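Local atomic coordinates of Maltose/maltodextrin transport permease homologue (Bdellovibrio bacteriovorus HD100, PDB entry 6FFL), a protein that probably captures maltose and maltodextrins, here maltotriose, through a MalE-type solute-binding domain fused to the MalF permease subunit of an ABC transporter. Residues P164-P169 and G234-G239. Numbering follows the deposited sequence.
Sequences PFFFAP and GDWSWG. With GLC (alpha-D-glucopyranose), chain B; GLC (alpha-D-glucopyranose), chain C; GLC (alpha-D-glucopyranose), chain D.
Trp236 meets Phe165 and Phe166 beneath maltotriose in this periplasmic-binding-protein fold, a worked example of how such proteins recognise sugars by CH-pi stacking. The tight part is the layer between indole and sugar. One face of Trp236 is the platform for two glucose units: C4 of the chain D glucose lies 3.8 Å above the ring plane, over its centre, while C1 of the chain C glucose sits 3.5 Å from CH2, toward the rim. On the opposite face CA of Gly234 presses in at 3.4 Å above the plane, so the indole is clamped flat. This fold-back follows from chi1 58°, with CG between the backbone N and the carbonyl carbon. NE1 is hydrogen-bonded to OH of Tyr216. The protein-to-protein part is looser, without hydrogen bonds: at the benzo edge of Trp236, CE2 of Phe165 is 3.9 Å from CH2 and CZ of Phe166 4.1 Å from CZ2. Phe165, tilted against the indole, puts one face under C4 of the chain C glucose; Phe166 stands nearly perpendicular to the indole, its edge toward O6 of that glucose. Leu116 touches all three aromatic side chains. At the far end of the sugar the Phe165 backbone N donates to O6 of the chain B glucose, 2.9 Å away at 158°.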
# COMPACT_ATOMS: atom_id res chain seq x y z
N PRO A 164 -10.35 -2.00 -1.90
CA PRO A 164 -10.00 -2.53 -3.22
C PRO A 164 -8.54 -2.95 -3.36
O PRO A 164 -8.24 -3.91 -4.07
CB PRO A 164 -10.34 -1.37 -4.17
CG PRO A 164 -11.40 -0.62 -3.46
CD PRO A 164 -11.11 -0.74 -1.99
N PHE A 165 -7.61 -2.22 -2.73
CA PHE A 165 -6.21 -2.62 -2.80
C PHE A 165 -6.03 -4.08 -2.40
O PHE A 165 -5.18 -4.79 -2.97
CB PHE A 165 -5.37 -1.72 -1.90
CG PHE A 165 -3.89 -1.76 -2.18
CD1 PHE A 165 -3.37 -1.27 -3.37
CD2 PHE A 165 -3.01 -2.27 -1.23
CE1 PHE A 165 -1.99 -1.27 -3.62
CE2 PHE A 165 -1.64 -2.29 -1.46
CZ PHE A 165 -1.13 -1.79 -2.67
N PHE A 166 -6.83 -4.55 -1.45
CA PHE A 166 -6.64 -5.88 -0.90
C PHE A 166 -7.29 -6.98 -1.74
O PHE A 166 -6.89 -8.14 -1.61
CB PHE A 166 -7.16 -5.91 0.54
CG PHE A 166 -6.30 -5.12 1.50
CD1 PHE A 166 -6.37 -3.73 1.56
CD2 PHE A 166 -5.40 -5.78 2.34
CE1 PHE A 166 -5.57 -3.01 2.44
CE2 PHE A 166 -4.60 -5.05 3.23
CZ PHE A 166 -4.68 -3.68 3.27
N PHE A 167 -8.25 -6.66 -2.61
CA PHE A 167 -8.68 -7.71 -3.54
C PHE A 167 -8.12 -7.53 -4.95
O PHE A 167 -8.23 -8.45 -5.76
CB PHE A 167 -10.23 -7.86 -3.56
CG PHE A 167 -11.01 -6.66 -4.06
CD1 PHE A 167 -11.06 -6.36 -5.43
CD2 PHE A 167 -11.76 -5.90 -3.18
CE1 PHE A 167 -11.83 -5.29 -5.89
CE2 PHE A 167 -12.52 -4.82 -3.63
CZ PHE A 167 -12.54 -4.51 -4.99
N ALA A 168 -7.48 -6.40 -5.24
CA ALA A 168 -6.83 -6.19 -6.53
C ALA A 168 -5.88 -7.30 -6.96
O ALA A 168 -5.86 -7.62 -8.16
CB ALA A 168 -6.08 -4.85 -6.50
N PRO A 169 -5.07 -7.92 -6.09
CA PRO A 169 -4.15 -8.95 -6.59
C PRO A 169 -4.86 -10.12 -7.23
O PRO A 169 -4.29 -10.77 -8.12
CB PRO A 169 -3.37 -9.38 -5.33
CG PRO A 169 -3.50 -8.22 -4.39
CD PRO A 169 -4.88 -7.69 -4.64
N GLY A 234 0.57 -5.67 3.92
CA GLY A 234 1.67 -5.15 3.13
C GLY A 234 2.97 -5.05 3.93
O GLY A 234 3.01 -5.24 5.14
N ASP A 235 4.05 -4.73 3.21
CA ASP A 235 5.35 -4.67 3.88
C ASP A 235 5.43 -3.53 4.90
O ASP A 235 6.29 -3.57 5.79
CB ASP A 235 6.49 -4.59 2.85
CG ASP A 235 6.52 -3.26 2.06
OD1 ASP A 235 5.49 -2.56 1.96
OD2 ASP A 235 7.61 -2.93 1.54
N TRP A 236 4.51 -2.55 4.84
CA TRP A 236 4.47 -1.50 5.86
C TRP A 236 4.16 -2.06 7.24
O TRP A 236 4.40 -1.36 8.24
CB TRP A 236 3.40 -0.45 5.52
CG TRP A 236 2.03 -1.07 5.38
CD1 TRP A 236 1.16 -1.41 6.39
CD2 TRP A 236 1.39 -1.48 4.15
NE1 TRP A 236 0.03 -1.98 5.86
CE2 TRP A 236 0.14 -2.03 4.50
CE3 TRP A 236 1.75 -1.40 2.80
CZ2 TRP A 236 -0.76 -2.52 3.54
CZ3 TRP A 236 0.85 -1.90 1.84
CH2 TRP A 236 -0.38 -2.45 2.22
N SER A 237 3.63 -3.28 7.33
CA SER A 237 3.19 -3.83 8.61
C SER A 237 4.25 -4.66 9.31
O SER A 237 4.05 -5.01 10.48
CB SER A 237 1.92 -4.67 8.41
OG SER A 237 2.20 -5.87 7.68
N TRP A 238 5.36 -4.98 8.65
CA TRP A 238 6.36 -5.87 9.23
C TRP A 238 6.87 -5.34 10.56
O TRP A 238 6.99 -6.09 11.54
CB TRP A 238 7.53 -6.05 8.28
CG TRP A 238 7.22 -6.78 7.00
CD1 TRP A 238 6.15 -7.58 6.74
CD2 TRP A 238 8.03 -6.78 5.82
NE1 TRP A 238 6.23 -8.08 5.45
CE2 TRP A 238 7.39 -7.61 4.88
CE3 TRP A 238 9.23 -6.15 5.47
CZ2 TRP A 238 7.91 -7.81 3.60
CZ3 TRP A 238 9.75 -6.37 4.20
CH2 TRP A 238 9.09 -7.19 3.28
N GLY A 239 7.21 -4.05 10.60
CA GLY A 239 7.82 -3.50 11.81
C GLY A 239 6.91 -3.62 13.01
O GLY A 239 7.36 -3.95 14.11
C1 GLC B . -4.04 2.04 -2.30
C2 GLC B . -3.86 3.31 -3.14
C3 GLC B . -5.00 4.29 -2.83
C4 GLC B . -6.34 3.63 -3.08
C5 GLC B . -6.45 2.34 -2.25
C6 GLC B . -7.70 1.56 -2.66
O2 GLC B . -2.58 3.92 -2.89
O3 GLC B . -4.89 5.46 -3.68
O4 GLC B . -7.39 4.54 -2.70
O5 GLC B . -5.33 1.49 -2.56
O6 GLC B . -7.98 0.48 -1.74
C1 GLC C . -1.67 0.82 2.20
C2 GLC C . -0.94 1.19 0.92
C3 GLC C . -1.75 2.12 0.03
C4 GLC C . -3.12 1.49 -0.18
C5 GLC C . -3.78 1.25 1.18
C6 GLC C . -5.17 0.63 1.02
O2 GLC C . 0.31 1.81 1.28
O3 GLC C . -1.07 2.26 -1.23
O4 GLC C . -3.94 2.38 -0.92
O5 GLC C . -2.97 0.34 1.90
O6 GLC C . -5.91 0.74 2.26
C1 GLC D . -0.72 2.32 7.13
C2 GLC D . 0.42 2.41 6.11
C3 GLC D . -0.12 2.61 4.69
C4 GLC D . -1.20 1.58 4.36
C5 GLC D . -2.28 1.57 5.46
C6 GLC D . -3.30 0.46 5.22
O1 GLC D . -1.36 3.60 7.23
O2 GLC D . 1.27 3.52 6.40
O3 GLC D . 0.99 2.53 3.77
O4 GLC D . -1.76 1.92 3.08
O5 GLC D . -1.70 1.34 6.74
O6 GLC D . -4.38 0.57 6.16